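Local coordinates for arylalkylamine N-Acetyltransferase 2 (Aedes aegypti, PDB 4FD5), which probably transfers an acyl group from acyl-CoA, such as acetyl-CoA, to the amine of arylalkylamines such as dopamine and serotonin, at residues T169-T172 with S176-V179; N192-L197 with G201-V206. One frame throughout, in Å; residues are numbered along the deposited sequence.

Contact 1. Residues T169-T172 with S176-V179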
ATOM      1  N   THR A 169       3.238  -2.517  -6.634  1.00 14.80           N
ATOM      2  CA  THR A 169       2.483  -1.662  -5.725  1.00 13.62           C
ATOM      3  C   THR A 169       1.235  -1.126  -6.427  1.00 16.27           C
ATOM      4  O   THR A 169       1.283  -0.786  -7.610  1.00 15.48           O
ATOM      5  CB  THR A 169       3.349  -0.507  -5.153  1.00 14.13           C
ATOM      6  OG1 THR A 169       2.658   0.145  -4.080  1.00 16.02           O
ATOM      7  CG2 THR A 169       3.666   0.523  -6.230  1.00 16.61           C
ATOM      8  N   ASP A 170       0.122  -1.066  -5.700  1.00 14.93           N
ATOM      9  CA  ASP A 170      -1.099  -0.487  -6.236  1.00 15.77           C
ATOM     10  C   ASP A 170      -1.195   0.912  -5.634  1.00 16.48           C
ATOM     11  O   ASP A 170      -1.748   1.108  -4.551  1.00 19.86           O
ATOM     12  CB  ASP A 170      -2.319  -1.359  -5.886  1.00 17.12           C
ATOM     13  CG  ASP A 170      -2.207  -2.790  -6.434  1.00 20.61           C
ATOM     14  OD1 ASP A 170      -1.254  -3.082  -7.200  1.00 22.26           O
ATOM     15  OD2 ASP A 170      -3.061  -3.632  -6.079  1.00 26.28           O
ATOM     16  N   ALA A 171      -0.619   1.871  -6.352  1.00 15.04           N
ATOM     17  CA  ALA A 171      -0.357   3.192  -5.847  1.00 17.22           C
ATOM     18  C   ALA A 171      -1.537   4.088  -6.141  1.00 18.00           C
ATOM     19  O   ALA A 171      -1.822   4.390  -7.297  1.00 16.54           O
ATOM     20  CB  ALA A 171       0.893   3.747  -6.486  1.00 16.78           C
ATOM     21  N   THR A 172      -2.229   4.490  -5.084  1.00 17.44           N
ATOM     22  CA  THR A 172      -3.445   5.281  -5.236  1.00 18.03           C
ATOM     23  C   THR A 172      -3.163   6.765  -5.256  1.00 19.61           C
ATOM     24  O   THR A 172      -4.017   7.542  -5.683  1.00 19.48           O
ATOM     25  CB  THR A 172      -4.434   5.000  -4.088  1.00 19.24           C
ATOM     26  OG1 THR A 172      -3.819   5.341  -2.837  1.00 20.00           O
ATOM     27  CG2 THR A 172      -4.821   3.531  -4.075  1.00 20.03           C
ATOM     28  N   SER A 176       3.414   8.677  -3.718  1.00 19.23           N
ATOM     29  CA  SER A 176       4.019   7.348  -3.735  1.00 17.94           C
ATOM     30  C   SER A 176       4.320   6.930  -5.179  1.00 16.18           C
ATOM     31  O   SER A 176       5.330   6.280  -5.451  1.00 15.60           O
ATOM     32  CB  SER A 176       3.156   6.322  -2.988  1.00 23.12           C
ATOM     33  OG  SER A 176       2.131   5.784  -3.803  1.00 24.42           O
ATOM     34  N   GLN A 177       3.452   7.329  -6.102  1.00 16.40           N
ATOM     35  CA  GLN A 177       3.726   7.102  -7.522  1.00 17.62           C
ATOM     36  C   GLN A 177       5.055   7.734  -7.934  1.00 15.82           C
ATOM     37  O   GLN A 177       5.877   7.090  -8.605  1.00 15.42           O
ATOM     38  CB  GLN A 177       2.585   7.643  -8.394  1.00 17.62           C
ATOM     39  CG  GLN A 177       1.316   6.788  -8.301  1.00 17.25           C
ATOM     40  CD  GLN A 177       0.059   7.478  -8.818  1.00 19.27           C
ATOM     41  OE1 GLN A 177       0.114   8.535  -9.454  1.00 19.90           O
ATOM     42  NE2 GLN A 177      -1.085   6.873  -8.541  1.00 17.17           N
ATOM     43  N   ARG A 178       5.273   8.995  -7.549  1.00 15.81           N
ATOM     44  CA  ARG A 178       6.545   9.651  -7.904  1.00 16.04           C
ATOM     45  C   ARG A 178       7.752   8.929  -7.295  1.00 17.09           C
ATOM     46  O   ARG A 178       8.774   8.722  -7.966  1.00 16.75           O
ATOM     47  CB  ARG A 178       6.539  11.124  -7.495  1.00 19.38           C
ATOM     48  CG  ARG A 178       7.812  11.866  -7.891  1.00 24.26           C
ATOM     49  CD  ARG A 178       7.672  13.371  -7.668  1.00 26.84           C
ATOM     50  NE  ARG A 178       6.587  13.953  -8.456  1.00 28.73           N
ATOM     51  CZ  ARG A 178       6.705  14.356  -9.724  1.00 31.79           C
ATOM     52  NH1 ARG A 178       7.864  14.245 -10.369  1.00 32.48           N
ATOM     53  NH2 ARG A 178       5.655  14.872 -10.355  1.00 31.41           N
ATOM     54  N   VAL A 179       7.620   8.520  -6.036  1.00 15.33           N
ATOM     55  CA  VAL A 179       8.718   7.800  -5.383  1.00 16.57           C
ATOM     56  C   VAL A 179       9.082   6.500  -6.113  1.00 14.89           C
ATOM     57  O   VAL A 179      10.251   6.275  -6.491  1.00 16.11           O
ATOM     58  CB  VAL A 179       8.405   7.497  -3.897  1.00 16.56           C
ATOM     59  CG1 VAL A 179       9.502   6.618  -3.287  1.00 16.99           C
ATOM     60  CG2 VAL A 179       8.288   8.791  -3.122  1.00 19.79           C
TER
HETATM   61  O   HOH W   1       2.446   2.745  -3.134  1.00 29.62           O
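Ala171 and Gln177 meet at the strand-to-helix turn of the GNAT fold, where strand 166-171 leaves the central mixed sheet and the chain winds almost at once into helix 174-182. Ser176 and Gln177, in the first turn of that helix, meet the end of the strand.

Ala171 directs its methyl group at the helix. Ala171 CB touches Gln177 CG at 3.6 Å and, at about a right angle to that contact, the hydroxyl oxygen of Ser176. A side chain this small suits the place, since it lets the helix backbone come close, with 5.9 Å from Ala171 CA to Gln177 CA.

Gln177 combines an aliphatic stem with an amide head. Its CG lies anti to the carbonyl carbon (chi1 -72°) and the chain runs on extended, which carries the amide past the methyl of Ala171 to the backbone beyond. There Gln177 NE2 donates to Ala171 O over 2.9 Å. The carbonyl oxygen lies nearly in the amide plane, yet NE2 approaches from above the carbonyl plane, 55° out of it. NE2 also donates to the carbonyl of Lys213, so one amide group ties the helix start to two strand ends and is fixed in rotation by both.

Ser176 is linked to the strand through water. A water molecule donates to Thr169 OG1, whose hydroxyl is also bonded to the carbonyl of Ile133 on the next strand, and the same water lies 3.1 Å from Ser176 OG in a second hydrogen bond.

Contact 2. Residues N192-L197 with G201-V206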
ATOM      1  N   ASN A 192      -8.106   6.845 -14.219  1.00 22.50           N
ATOM      2  CA  ASN A 192      -8.368   8.182 -13.701  1.00 22.09           C
ATOM      3  C   ASN A 192      -9.598   8.143 -12.823  1.00 20.86           C
ATOM      4  O   ASN A 192     -10.624   7.597 -13.231  1.00 22.22           O
ATOM      5  CB  ASN A 192      -8.638   9.166 -14.843  1.00 25.66           C
ATOM      6  CG  ASN A 192      -7.416   9.432 -15.696  1.00 30.69           C
ATOM      7  OD1 ASN A 192      -6.335   9.703 -15.182  1.00 32.22           O
ATOM      8  ND2 ASN A 192      -7.588   9.364 -17.012  1.00 36.39           N
ATOM      9  N   TYR A 193      -9.494   8.712 -11.629  1.00 20.47           N
ATOM     10  CA  TYR A 193     -10.610   8.733 -10.689  1.00 19.91           C
ATOM     11  C   TYR A 193     -11.812   9.468 -11.286  1.00 22.57           C
ATOM     12  O   TYR A 193     -12.955   9.135 -11.004  1.00 22.00           O
ATOM     13  CB  TYR A 193     -10.184   9.367  -9.367  1.00 20.62           C
ATOM     14  CG  TYR A 193      -9.114   8.573  -8.656  1.00 20.58           C
ATOM     15  CD1 TYR A 193      -9.260   7.208  -8.475  1.00 19.91           C
ATOM     16  CD2 TYR A 193      -7.964   9.182  -8.193  1.00 21.33           C
ATOM     17  CE1 TYR A 193      -8.284   6.470  -7.831  1.00 18.83           C
ATOM     18  CE2 TYR A 193      -6.990   8.456  -7.549  1.00 20.29           C
ATOM     19  CZ  TYR A 193      -7.165   7.098  -7.378  1.00 17.58           C
ATOM     20  OH  TYR A 193      -6.195   6.353  -6.742  1.00 20.11           O
ATOM     21  N   THR A 194     -11.551  10.453 -12.132  1.00 24.22           N
ATOM     22  CA  THR A 194     -12.668  11.194 -12.711  1.00 24.30           C
ATOM     23  C   THR A 194     -13.429  10.378 -13.746  1.00 26.02           C
ATOM     24  O   THR A 194     -14.529  10.760 -14.148  1.00 25.19           O
ATOM     25  CB  THR A 194     -12.228  12.532 -13.333  1.00 26.87           C
ATOM     26  OG1 THR A 194     -11.131  12.311 -14.224  1.00 28.47           O
ATOM     27  CG2 THR A 194     -11.809  13.513 -12.253  1.00 28.49           C
ATOM     28  N   ASP A 195     -12.857   9.254 -14.174  1.00 24.94           N
ATOM     29  CA  ASP A 195     -13.486   8.414 -15.194  1.00 25.87           C
ATOM     30  C   ASP A 195     -14.153   7.179 -14.596  1.00 26.07           C
ATOM     31  O   ASP A 195     -14.730   6.373 -15.318  1.00 27.52           O
ATOM     32  CB  ASP A 195     -12.457   7.953 -16.236  1.00 29.06           C
ATOM     33  CG  ASP A 195     -11.804   9.103 -16.980  1.00 30.27           C
ATOM     34  OD1 ASP A 195     -12.435  10.168 -17.153  1.00 30.04           O
ATOM     35  OD2 ASP A 195     -10.642   8.932 -17.397  1.00 31.42           O
ATOM     36  N   TYR A 196     -14.060   7.019 -13.278  1.00 22.80           N
ATOM     37  CA  TYR A 196     -14.575   5.816 -12.634  1.00 23.58           C
ATOM     38  C   TYR A 196     -15.920   6.125 -11.976  1.00 23.34           C
ATOM     39  O   TYR A 196     -15.960   6.711 -10.894  1.00 21.73           O
ATOM     40  CB  TYR A 196     -13.549   5.306 -11.615  1.00 23.13           C
ATOM     41  CG  TYR A 196     -13.924   4.014 -10.925  1.00 20.29           C
ATOM     42  CD1 TYR A 196     -14.133   2.852 -11.652  1.00 22.77           C
ATOM     43  CD2 TYR A 196     -14.062   3.955  -9.537  1.00 19.96           C
ATOM     44  CE1 TYR A 196     -14.475   1.670 -11.027  1.00 24.16           C
ATOM     45  CE2 TYR A 196     -14.394   2.771  -8.899  1.00 19.53           C
ATOM     46  CZ  TYR A 196     -14.603   1.633  -9.649  1.00 22.29           C
ATOM     47  OH  TYR A 196     -14.939   0.449  -9.036  1.00 23.27           O
ATOM     48  N   LEU A 197     -17.009   5.726 -12.643  1.00 24.53           N
ATOM     49  CA  LEU A 197     -18.381   6.104 -12.252  1.00 26.37           C
ATOM     50  C   LEU A 197     -19.274   4.893 -11.924  1.00 27.77           C
ATOM     51  O   LEU A 197     -19.076   3.805 -12.465  1.00 29.11           O
ATOM     52  CB  LEU A 197     -19.032   6.931 -13.374  1.00 28.47           C
ATOM     53  CG  LEU A 197     -18.164   7.969 -14.097  1.00 26.93           C
ATOM     54  CD1 LEU A 197     -18.947   8.629 -15.236  1.00 30.71           C
ATOM     55  CD2 LEU A 197     -17.613   9.032 -13.148  1.00 29.02           C
ATOM     56  N   GLY A 201     -24.085   6.698 -12.623  1.00 31.01           N
ATOM     57  CA  GLY A 201     -23.378   7.759 -13.335  1.00 30.58           C
ATOM     58  C   GLY A 201     -22.529   8.810 -12.619  1.00 35.35           C
ATOM     59  O   GLY A 201     -22.006   9.712 -13.274  1.00 33.81           O
ATOM     60  N   GLU A 202     -22.366   8.728 -11.302  1.00 36.59           N
ATOM     61  CA  GLU A 202     -21.534   9.733 -10.624  1.00 35.16           C
ATOM     62  C   GLU A 202     -20.188   9.160 -10.171  1.00 27.89           C
ATOM     63  O   GLU A 202     -20.038   7.952 -10.000  1.00 30.40           O
ATOM     64  CB  GLU A 202     -22.261  10.375  -9.435  1.00 37.74           C
ATOM     65  CG  GLU A 202     -23.593  11.051  -9.785  1.00 37.16           C
ATOM     66  CD  GLU A 202     -23.516  12.575  -9.881  1.00 42.65           C
ATOM     67  OE1 GLU A 202     -24.065  13.262  -8.979  1.00 42.24           O
ATOM     68  OE2 GLU A 202     -22.945  13.089 -10.876  1.00 43.62           O
ATOM     69  N   GLN A 203     -19.231  10.050  -9.969  1.00 28.16           N
ATOM     70  CA  GLN A 203     -17.875   9.669  -9.581  1.00 23.95           C
ATOM     71  C   GLN A 203     -17.876   8.927  -8.255  1.00 23.63           C
ATOM     72  O   GLN A 203     -18.412   9.433  -7.266  1.00 24.05           O
ATOM     73  CB  GLN A 203     -17.027  10.922  -9.455  1.00 27.85           C
ATOM     74  CG  GLN A 203     -15.611  10.747  -9.918  1.00 28.03           C
ATOM     75  CD  GLN A 203     -14.810  12.027  -9.870  1.00 27.26           C
ATOM     76  OE1 GLN A 203     -15.178  13.035 -10.467  1.00 31.66           O
ATOM     77  NE2 GLN A 203     -13.698  11.993  -9.151  1.00 24.89           N
ATOM     78  N   ILE A 204     -17.264   7.743  -8.217  1.00 21.30           N
ATOM     79  CA  ILE A 204     -17.258   6.936  -7.002  1.00 20.36           C
ATOM     80  C   ILE A 204     -16.269   7.505  -5.986  1.00 21.84           C
ATOM     81  O   ILE A 204     -16.554   7.547  -4.783  1.00 19.70           O
ATOM     82  CB  ILE A 204     -16.962   5.442  -7.292  1.00 21.57           C
ATOM     83  CG1 ILE A 204     -18.134   4.811  -8.075  1.00 21.96           C
ATOM     84  CG2 ILE A 204     -16.709   4.684  -5.997  1.00 21.33           C
ATOM     85  CD1 ILE A 204     -17.876   3.389  -8.557  1.00 22.58           C
ATOM     86  N   PHE A 205     -15.114   7.946  -6.483  1.00 19.93           N
ATOM     87  CA  PHE A 205     -14.093   8.566  -5.643  1.00 19.49           C
ATOM     88  C   PHE A 205     -13.799   9.976  -6.120  1.00 21.66           C
ATOM     89  O   PHE A 205     -13.166  10.167  -7.154  1.00 21.82           O
ATOM     90  CB  PHE A 205     -12.787   7.754  -5.663  1.00 21.35           C
ATOM     91  CG  PHE A 205     -12.932   6.368  -5.123  1.00 19.18           C
ATOM     92  CD1 PHE A 205     -13.101   6.162  -3.765  1.00 19.45           C
ATOM     93  CD2 PHE A 205     -12.897   5.277  -5.970  1.00 19.04           C
ATOM     94  CE1 PHE A 205     -13.238   4.881  -3.262  1.00 21.21           C
ATOM     95  CE2 PHE A 205     -13.036   3.987  -5.471  1.00 19.57           C
ATOM     96  CZ  PHE A 205     -13.212   3.793  -4.120  1.00 20.19           C
ATOM     97  N   VAL A 206     -14.255  10.960  -5.358  1.00 19.82           N
ATOM     98  CA  VAL A 206     -13.876  12.334  -5.611  1.00 22.12           C
ATOM     99  C   VAL A 206     -12.676  12.591  -4.722  1.00 23.76           C
ATOM    100  O   VAL A 206     -12.815  12.703  -3.506  1.00 22.99           O
ATOM    101  CB  VAL A 206     -15.013  13.322  -5.265  1.00 22.51           C
ATOM    102  CG1 VAL A 206     -14.539  14.773  -5.436  1.00 21.97           C
ATOM    103  CG2 VAL A 206     -16.235  13.047  -6.124  1.00 25.15           C
TER
HETATM  104  O   HOH W   2     -14.123   7.536  -9.013  1.00 19.77           O
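Tyr196 reaches across the loop between strands 186-192 and 213-220 to lie alongside Phe205 and slant across Ile204. Its CB continues to a CG anti to the backbone N (chi1 -177°), which carries the ring toward Ile204 and Phe205. Tyr196 CD2 comes first, 4.0 Å from Ile204 CB. Tyr196 CE2 follows, 3.6 Å from Ile204 CD1 and, at the ring edge, 3.9 Å from Phe205 CE2. CZ also touches Ile204 CD1, before OH ends in a hydrogen bond to Glu114. Tyrosine suits this position because its ring packs on apolar neighbours while its hydroxyl finds a polar partner.

On the backbone, Ile204 N donates to Tyr196 O almost straight, at 175° and in the carbonyl plane. A water between these irregular backbones lies 2.8 Å from both Tyr193 O and Tyr196 O and accepts from Phe205 N; with more acceptors in reach than protons, it may not bond both carbonyls at once. Gln203 lays its extended chain along Thr194, with Gln203 CG 3.3 Å from Tyr193 O, and brings NE2 as donor to Phe205 O two residues on. Nearer the loop's tip, Leu197 rests CD2 on Gln203 CA at 3.6 Å.

The loop is moored at its inner end: Tyr196 and Phe205 both pack on Leu111 of helix 103-116, Phe205 and Tyr193 also touch Leu36 of helix 35-39, and Tyr193 reaches Leu214 of strand 213-220.

How the contacts relate
The centre of contact 1 lies about 8 Å, and that of contact 2 about 21 Å, from the centre of the chain. Contact 1 joins consecutive elements of the GNAT core, a strand and its helix; contact 2 folds an irregular, partly exposed loop back on itself. The small interface of contact 1 is made chiefly by a methyl group and one side-chain amide, whereas contact 2 buries over three times the area and adds aromatic and branched aliphatic packing. Both use a bridging water, between side-chain hydroxyls in contact 1 and among backbone groups in contact 2. They touch directly: Tyr193 OH and Thr172 O, 2.7 Å apart, form a probable hydrogen bond.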